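Local structure of D-isomer specific 2-hydroxyacid dehydrogenase family protein (Aeromonas salmonicida subsp. salmonicida, 3HG7) at residues V199-A204 against F227-G232; A252-F257 against P272-T277. The protein probably acts as an NAD-dependent oxidoreductase of the D-isomer specific 2-hydroxyacid dehydrogenase type. The protein carries 1 engineered substitution. All blocks are in the same frame, centred on the assembly; numbering follows the deposited sequence.

Contact 1 of 2, residues V199-A204 against F227-G232; sequences VSVLPA and FNVGRG
S200 grips the facing strand through both of its backbone polar atoms: its N donates to F227 O at 2.8 Å, and its O receives V229 N at 3.1 Å. Skipping N228 in this way is the pattern of a parallel ladder, and here it forms the tight end of the contact. On the face shared by V199 and F227, V199 CG2 meets F227 CD2 at 4.0 Å, the branched and aromatic side chains lying askew to one another. Just beyond, V201 CG1 rests on V229 CG2 at 3.8 Å; compact beta-branched residues suit this narrow seam, which M103 and Y106 of helix 100-115 border. On the other face S200 brings only a small hydroxymethyl group beside N228 OD1, and its buried OG finds no polar partner. These are neighbouring strands of the Rossmann-type NAD-binding domain, and the two backbones part at their C-terminal ends. N228 shapes the turn that follows: with CG anti to the backbone N (chi1 -171°), its OD1 accepts G230 N at 3.2 Å, an Asx turn, while ND2 donates to R231 O at 3.0 Å. G230, lacking a side chain, lets the backbone come in close beside V201 and L202. Past it the contact is loose. A water donates to L202 O at 2.7 Å and accepts a weak bond from R231 N, and on the solvent side A204 CB touches the aliphatic R231 CG at 3.9 Å. Bent at chi2 (-75°) and chi3 (-51°), R231 carries its guanidinium onward to a salt bridge with D79.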
ATOM      1  N   VAL A 199       2.619 -13.072  -0.132  1.00 19.32           N
ATOM      2  CA  VAL A 199       2.242 -11.662  -0.007  1.00 19.17           C
ATOM      3  C   VAL A 199       3.360 -10.803  -0.600  1.00 20.02           C
ATOM      4  O   VAL A 199       4.450 -10.716  -0.032  1.00 19.56           O
ATOM      5  CB  VAL A 199       1.904 -11.255   1.464  1.00 19.24           C
ATOM      6  CG1 VAL A 199       1.538  -9.776   1.546  1.00 16.92           C
ATOM      7  CG2 VAL A 199       0.690 -12.036   1.968  1.00 17.68           C
ATOM      8  N   SER A 200       3.081 -10.210  -1.754  1.00 21.03           N
ATOM      9  CA  SER A 200       3.978  -9.241  -2.388  1.00 22.34           C
ATOM     10  C   SER A 200       3.732  -7.796  -1.919  1.00 23.96           C
ATOM     11  O   SER A 200       2.657  -7.222  -2.121  1.00 24.47           O
ATOM     12  CB  SER A 200       3.868  -9.347  -3.911  1.00 22.17           C
ATOM     13  OG  SER A 200       4.887  -8.590  -4.543  1.00 37.50           O
ATOM     14  N   VAL A 201       4.720  -7.224  -1.245  1.00 24.83           N
ATOM     15  CA  VAL A 201       4.610  -5.864  -0.755  1.00 26.31           C
ATOM     16  C   VAL A 201       5.871  -5.123  -1.186  1.00 28.25           C
ATOM     17  O   VAL A 201       6.530  -4.488  -0.367  1.00 28.94           O
ATOM     18  CB  VAL A 201       4.539  -5.766   0.789  1.00 26.27           C
ATOM     19  CG1 VAL A 201       3.666  -4.560   1.195  1.00 28.24           C
ATOM     20  CG2 VAL A 201       4.054  -7.039   1.436  1.00 29.09           C
ATOM     21  N   LEU A 202       6.223  -5.229  -2.462  1.00 29.56           N
ATOM     22  CA  LEU A 202       7.538  -4.752  -2.904  1.00 30.56           C
ATOM     23  C   LEU A 202       7.483  -3.332  -3.437  1.00 30.95           C
ATOM     24  O   LEU A 202       6.512  -2.967  -4.114  1.00 30.70           O
ATOM     25  CB  LEU A 202       8.100  -5.652  -3.994  1.00 31.03           C
ATOM     26  CG  LEU A 202       8.683  -7.010  -3.623  1.00 38.15           C
ATOM     27  CD1 LEU A 202       8.844  -7.778  -4.903  1.00 31.76           C
ATOM     28  CD2 LEU A 202      10.018  -6.918  -2.868  1.00 31.46           C
ATOM     29  N   PRO A 203       8.538  -2.536  -3.158  1.00 32.56           N
ATOM     30  CA  PRO A 203       8.706  -1.267  -3.868  1.00 33.73           C
ATOM     31  C   PRO A 203       8.943  -1.560  -5.354  1.00 35.64           C
ATOM     32  O   PRO A 203       9.500  -2.616  -5.696  1.00 35.92           O
ATOM     33  CB  PRO A 203       9.957  -0.667  -3.225  1.00 33.39           C
ATOM     34  CG  PRO A 203      10.722  -1.815  -2.705  1.00 31.42           C
ATOM     35  CD  PRO A 203       9.697  -2.843  -2.294  1.00 32.94           C
ATOM     36  N   ALA A 204       8.501  -0.661  -6.231  1.00 37.23           N
ATOM     37  CA  ALA A 204       8.659  -0.875  -7.673  1.00 38.57           C
ATOM     38  C   ALA A 204      10.048  -0.447  -8.164  1.00 39.77           C
ATOM     39  O   ALA A 204      10.267   0.711  -8.502  1.00 39.81           O
ATOM     40  CB  ALA A 204       7.542  -0.172  -8.460  1.00 38.48           C
ATOM     41  N   PHE A 227      -1.191 -12.532  -2.873  1.00 16.64           N
ATOM     42  CA  PHE A 227      -1.638 -11.140  -2.637  1.00 16.31           C
ATOM     43  C   PHE A 227      -0.650 -10.172  -3.251  1.00 17.64           C
ATOM     44  O   PHE A 227       0.570 -10.304  -3.036  1.00 17.72           O
ATOM     45  CB  PHE A 227      -1.655 -10.804  -1.147  1.00 16.41           C
ATOM     46  CG  PHE A 227      -2.763 -11.467  -0.370  1.00 15.02           C
ATOM     47  CD1 PHE A 227      -3.829 -10.719   0.087  1.00 16.41           C
ATOM     48  CD2 PHE A 227      -2.701 -12.825  -0.049  1.00 16.43           C
ATOM     49  CE1 PHE A 227      -4.869 -11.324   0.817  1.00 15.25           C
ATOM     50  CE2 PHE A 227      -3.716 -13.440   0.675  1.00 15.46           C
ATOM     51  CZ  PHE A 227      -4.797 -12.680   1.125  1.00 16.33           C
ATOM     52  N   ASN A 228      -1.167  -9.158  -3.938  1.00 18.03           N
ATOM     53  CA  ASN A 228      -0.323  -8.035  -4.289  1.00 17.67           C
ATOM     54  C   ASN A 228      -0.880  -6.753  -3.738  1.00 18.15           C
ATOM     55  O   ASN A 228      -1.942  -6.293  -4.170  1.00 17.72           O
ATOM     56  CB  ASN A 228      -0.133  -7.876  -5.784  1.00 17.90           C
ATOM     57  CG  ASN A 228       0.945  -6.808  -6.116  1.00 17.53           C
ATOM     58  OD1 ASN A 228       1.750  -6.427  -5.256  1.00 19.66           O
ATOM     59  ND2 ASN A 228       0.940  -6.327  -7.340  1.00 19.08           N
ATOM     60  N   VAL A 229      -0.154  -6.194  -2.780  1.00 20.30           N
ATOM     61  CA  VAL A 229      -0.557  -4.950  -2.144  1.00 23.28           C
ATOM     62  C   VAL A 229       0.547  -3.873  -2.241  1.00 24.72           C
ATOM     63  O   VAL A 229       0.435  -2.817  -1.619  1.00 26.01           O
ATOM     64  CB  VAL A 229      -0.874  -5.201  -0.682  1.00 24.69           C
ATOM     65  CG1 VAL A 229      -2.113  -6.097  -0.539  1.00 19.64           C
ATOM     66  CG2 VAL A 229       0.315  -5.891  -0.034  1.00 19.96           C
ATOM     67  N   GLY A 230       1.615  -4.158  -2.994  1.00 24.52           N
ATOM     68  CA  GLY A 230       2.693  -3.187  -3.233  1.00 24.89           C
ATOM     69  C   GLY A 230       2.375  -2.236  -4.376  1.00 25.50           C
ATOM     70  O   GLY A 230       1.759  -1.195  -4.166  1.00 25.46           O
ATOM     71  N   ARG A 231       2.798  -2.580  -5.591  1.00 26.76           N
ATOM     72  CA  ARG A 231       2.419  -1.796  -6.776  1.00 28.29           C
ATOM     73  C   ARG A 231       2.035  -2.752  -7.885  1.00 28.23           C
ATOM     74  O   ARG A 231       2.570  -3.858  -7.956  1.00 28.53           O
ATOM     75  CB  ARG A 231       3.560  -0.875  -7.256  1.00 30.36           C
ATOM     76  CG  ARG A 231       4.348  -0.125  -6.164  1.00 51.29           C
ATOM     77  CD  ARG A 231       3.586   1.070  -5.550  1.00 33.38           C
ATOM     78  NE  ARG A 231       3.046   1.999  -6.547  1.00 51.87           N
ATOM     79  CZ  ARG A 231       3.765   2.887  -7.240  1.00 35.48           C
ATOM     80  NH1 ARG A 231       5.085   2.982  -7.074  1.00 52.09           N
ATOM     81  NH2 ARG A 231       3.160   3.684  -8.116  1.00 52.11           N
ATOM     82  N   GLY A 232       1.135  -2.324  -8.763  1.00 28.54           N
ATOM     83  CA  GLY A 232       0.693  -3.150  -9.878  1.00 29.98           C
ATOM     84  C   GLY A 232       1.843  -3.795 -10.630  1.00 31.06           C
ATOM     85  O   GLY A 232       1.704  -4.887 -11.186  1.00 30.69           O
TER
HETATM   86  O   HOH W   1       5.762  -4.243  -6.382  1.00 25.10           O

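Contact 2 of 2, residues A252-F257 against P272-T277; sequences AVLDVF and PNLIIT
D255 and T277 meet with their side chains at about a right angle, T277 OG1 donating to D255 OD1 at 2.7 Å. The hydroxyl arrives on the anti side of the carboxylate, 21° out of its plane. It is placed there by a chi1 of 55°, which tucks OG1 between the backbone N and the carbonyl carbon of T277. F257 and I276 are also nearly perpendicular: I276 CG2 lies 3.7 Å from F257 CZ, while T277 O sits at the ring edge, in its plane, where the aromatic hydrogens are slightly positive. Further back along a parallel ladder, V253 CG1 pairs with I275 CG2 at 4.3 Å on one face, and on the other L254 CG reaches diagonally back to L274 CD2 at 4.3 Å. Beta-branched V253 and I275 favour the extended backbone, and the longer leucines reach across the other face. This ladder joins the last two strands of the Rossmann-type sheet, and L254 N to I275 O, at 3.0 Å, is one of its four backbone bonds. At its end Y106 OH also bonds T277 OG1, N280 N bonds D255 OD1, and S281 OG bonds D255 OD2. Several polar partners around one buried carboxylate would fix its rotation.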
ATOM      1  N   ALA A 252      -5.831 -15.252  -6.629  1.00 19.59           N
ATOM      2  CA  ALA A 252      -5.070 -14.012  -6.492  1.00 17.16           C
ATOM      3  C   ALA A 252      -5.947 -12.925  -5.839  1.00 17.12           C
ATOM      4  O   ALA A 252      -7.129 -12.824  -6.153  1.00 18.57           O
ATOM      5  CB  ALA A 252      -4.592 -13.542  -7.830  1.00 16.88           C
ATOM      6  N   VAL A 253      -5.367 -12.166  -4.918  1.00 15.94           N
ATOM      7  CA  VAL A 253      -6.058 -11.016  -4.297  1.00 15.74           C
ATOM      8  C   VAL A 253      -5.222  -9.804  -4.591  1.00 15.83           C
ATOM      9  O   VAL A 253      -4.099  -9.688  -4.092  1.00 15.53           O
ATOM     10  CB  VAL A 253      -6.182 -11.177  -2.751  1.00 15.30           C
ATOM     11  CG1 VAL A 253      -6.960  -9.987  -2.111  1.00 16.32           C
ATOM     12  CG2 VAL A 253      -6.863 -12.500  -2.414  1.00 15.11           C
ATOM     13  N   LEU A 254      -5.778  -8.881  -5.370  1.00 16.62           N
ATOM     14  CA  LEU A 254      -5.000  -7.748  -5.832  1.00 16.27           C
ATOM     15  C   LEU A 254      -5.635  -6.451  -5.401  1.00 15.58           C
ATOM     16  O   LEU A 254      -6.807  -6.223  -5.697  1.00 15.68           O
ATOM     17  CB  LEU A 254      -4.902  -7.746  -7.358  1.00 16.61           C
ATOM     18  CG  LEU A 254      -4.335  -8.953  -8.111  1.00 25.51           C
ATOM     19  CD1 LEU A 254      -4.051  -8.504  -9.527  1.00 18.00           C
ATOM     20  CD2 LEU A 254      -3.084  -9.495  -7.445  1.00 18.03           C
ATOM     21  N   ASP A 255      -4.862  -5.625  -4.698  1.00 15.00           N
ATOM     22  CA  ASP A 255      -5.337  -4.315  -4.248  1.00 15.09           C
ATOM     23  C   ASP A 255      -4.799  -3.216  -5.192  1.00 16.44           C
ATOM     24  O   ASP A 255      -5.312  -2.103  -5.228  1.00 15.26           O
ATOM     25  CB  ASP A 255      -4.896  -4.047  -2.805  1.00 15.19           C
ATOM     26  CG  ASP A 255      -5.540  -2.807  -2.219  1.00  7.39           C
ATOM     27  OD1 ASP A 255      -6.785  -2.657  -2.368  1.00 15.38           O
ATOM     28  OD2 ASP A 255      -4.789  -1.958  -1.670  1.00 15.63           O
ATOM     29  N   VAL A 256      -3.794  -3.572  -5.985  1.00 18.93           N
ATOM     30  CA  VAL A 256      -3.074  -2.593  -6.832  1.00 20.26           C
ATOM     31  C   VAL A 256      -2.895  -3.123  -8.248  1.00 22.07           C
ATOM     32  O   VAL A 256      -2.898  -4.336  -8.478  1.00 21.84           O
ATOM     33  CB  VAL A 256      -1.717  -2.222  -6.238  1.00 20.23           C
ATOM     34  CG1 VAL A 256      -1.911  -1.450  -4.945  1.00 19.40           C
ATOM     35  CG2 VAL A 256      -0.829  -3.486  -6.036  1.00 19.25           C
ATOM     36  N   PHE A 257      -2.764  -2.204  -9.203  1.00 24.48           N
ATOM     37  CA  PHE A 257      -2.870  -2.578 -10.603  1.00 25.42           C
ATOM     38  C   PHE A 257      -1.957  -1.738 -11.478  1.00 26.77           C
ATOM     39  O   PHE A 257      -1.589  -0.625 -11.094  1.00 26.04           O
ATOM     40  CB  PHE A 257      -4.325  -2.469 -11.050  1.00 24.40           C
ATOM     41  CG  PHE A 257      -5.242  -3.346 -10.250  1.00 21.75           C
ATOM     42  CD1 PHE A 257      -5.392  -4.700 -10.583  1.00 24.63           C
ATOM     43  CD2 PHE A 257      -5.901  -2.845  -9.124  1.00 24.64           C
ATOM     44  CE1 PHE A 257      -6.215  -5.529  -9.826  1.00 22.04           C
ATOM     45  CE2 PHE A 257      -6.708  -3.668  -8.355  1.00 20.82           C
ATOM     46  CZ  PHE A 257      -6.872  -5.009  -8.718  1.00 25.11           C
ATOM     47  N   PRO A 272     -12.867 -15.804 -12.176  1.00 31.15           N
ATOM     48  CA  PRO A 272     -13.540 -16.332 -10.977  1.00 30.59           C
ATOM     49  C   PRO A 272     -12.681 -16.451  -9.716  1.00 29.94           C
ATOM     50  O   PRO A 272     -13.210 -16.304  -8.605  1.00 31.26           O
ATOM     51  CB  PRO A 272     -14.065 -17.704 -11.436  1.00 31.05           C
ATOM     52  CG  PRO A 272     -14.191 -17.570 -12.908  1.00 32.95           C
ATOM     53  CD  PRO A 272     -13.042 -16.709 -13.325  1.00 30.99           C
ATOM     54  N   ASN A 273     -11.386 -16.709  -9.878  1.00 26.98           N
ATOM     55  CA  ASN A 273     -10.472 -16.879  -8.747  1.00 25.17           C
ATOM     56  C   ASN A 273      -9.513 -15.700  -8.619  1.00 23.22           C
ATOM     57  O   ASN A 273      -8.370 -15.835  -8.175  1.00 23.28           O
ATOM     58  CB  ASN A 273      -9.720 -18.225  -8.848  1.00 25.89           C
ATOM     59  CG  ASN A 273      -9.023 -18.398 -10.176  1.00 31.54           C
ATOM     60  OD1 ASN A 273      -9.240 -17.620 -11.117  1.00 26.66           O
ATOM     61  ND2 ASN A 273      -8.180 -19.422 -10.272  1.00 26.99           N
ATOM     62  N   LEU A 274     -10.009 -14.525  -8.991  1.00 22.55           N
ATOM     63  CA  LEU A 274      -9.276 -13.297  -8.811  1.00 22.11           C
ATOM     64  C   LEU A 274     -10.195 -12.404  -7.984  1.00 19.98           C
ATOM     65  O   LEU A 274     -11.350 -12.254  -8.330  1.00 19.02           O
ATOM     66  CB  LEU A 274      -8.999 -12.621 -10.163  1.00 24.19           C
ATOM     67  CG  LEU A 274      -7.908 -11.542 -10.229  1.00 26.89           C
ATOM     68  CD1 LEU A 274      -7.696 -11.061 -11.664  1.00 26.15           C
ATOM     69  CD2 LEU A 274      -8.208 -10.353  -9.379  1.00 25.97           C
ATOM     70  N   ILE A 275      -9.670 -11.833  -6.908  1.00 18.94           N
ATOM     71  CA  ILE A 275     -10.439 -10.903  -6.092  1.00 18.60           C
ATOM     72  C   ILE A 275      -9.806  -9.523  -6.224  1.00 17.75           C
ATOM     73  O   ILE A 275      -8.585  -9.372  -6.139  1.00 18.26           O
ATOM     74  CB  ILE A 275     -10.509 -11.345  -4.626  1.00 18.39           C
ATOM     75  CG1 ILE A 275     -11.393 -12.604  -4.510  1.00 18.31           C
ATOM     76  CG2 ILE A 275     -10.962 -10.157  -3.727  1.00 17.54           C
ATOM     77  CD1 ILE A 275     -11.364 -13.244  -3.188  1.00 20.07           C
ATOM     78  N   ILE A 276     -10.645  -8.513  -6.374  1.00 19.02           N
ATOM     79  CA  ILE A 276     -10.178  -7.154  -6.627  1.00 17.06           C
ATOM     80  C   ILE A 276     -10.674  -6.199  -5.554  1.00 15.51           C
ATOM     81  O   ILE A 276     -11.858  -6.175  -5.250  1.00 15.90           O
ATOM     82  CB  ILE A 276     -10.717  -6.638  -7.969  1.00 18.43           C
ATOM     83  CG1 ILE A 276     -10.046  -7.360  -9.143  1.00 21.77           C
ATOM     84  CG2 ILE A 276     -10.514  -5.124  -8.090  1.00 20.87           C
ATOM     85  CD1 ILE A 276     -10.830  -7.260 -10.409  1.00 18.42           C
ATOM     86  N   THR A 277      -9.766  -5.411  -5.003  1.00 15.24           N
ATOM     87  CA  THR A 277     -10.149  -4.320  -4.127  1.00 14.42           C
ATOM     88  C   THR A 277      -9.588  -3.007  -4.683  1.00 14.07           C
ATOM     89  O   THR A 277      -8.489  -2.999  -5.237  1.00 13.85           O
ATOM     90  CB  THR A 277      -9.705  -4.568  -2.682  1.00 14.50           C
ATOM     91  OG1 THR A 277      -8.287  -4.826  -2.617  1.00 14.62           O
ATOM     92  CG2 THR A 277     -10.483  -5.745  -2.106  1.00 13.53           C
TER

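Contacts 1 and 2 are neighbouring portions of one seven-stranded parallel sheet, their centres about 12 Å apart. N228 is the residue that joins them: its N lies 3.0 Å from V253 O and its O 3.0 Å from D255 N, both probable hydrogen bonds, so the strand paired with 199-200 is paired in turn with 252-254. Past the strand ends the loops still touch, V256 CG2 packing 3.5 Å from R231 C. Y106 of helix 100-115 touches V229 in contact 1 and V253 and D255 in contact 2. Glycerol, probably from crystallisation, is found about 5 Å from the D255 side chain, and glycerol also lies about 5 Å from G230, consistent with a pocket where these C-terminal strand ends open.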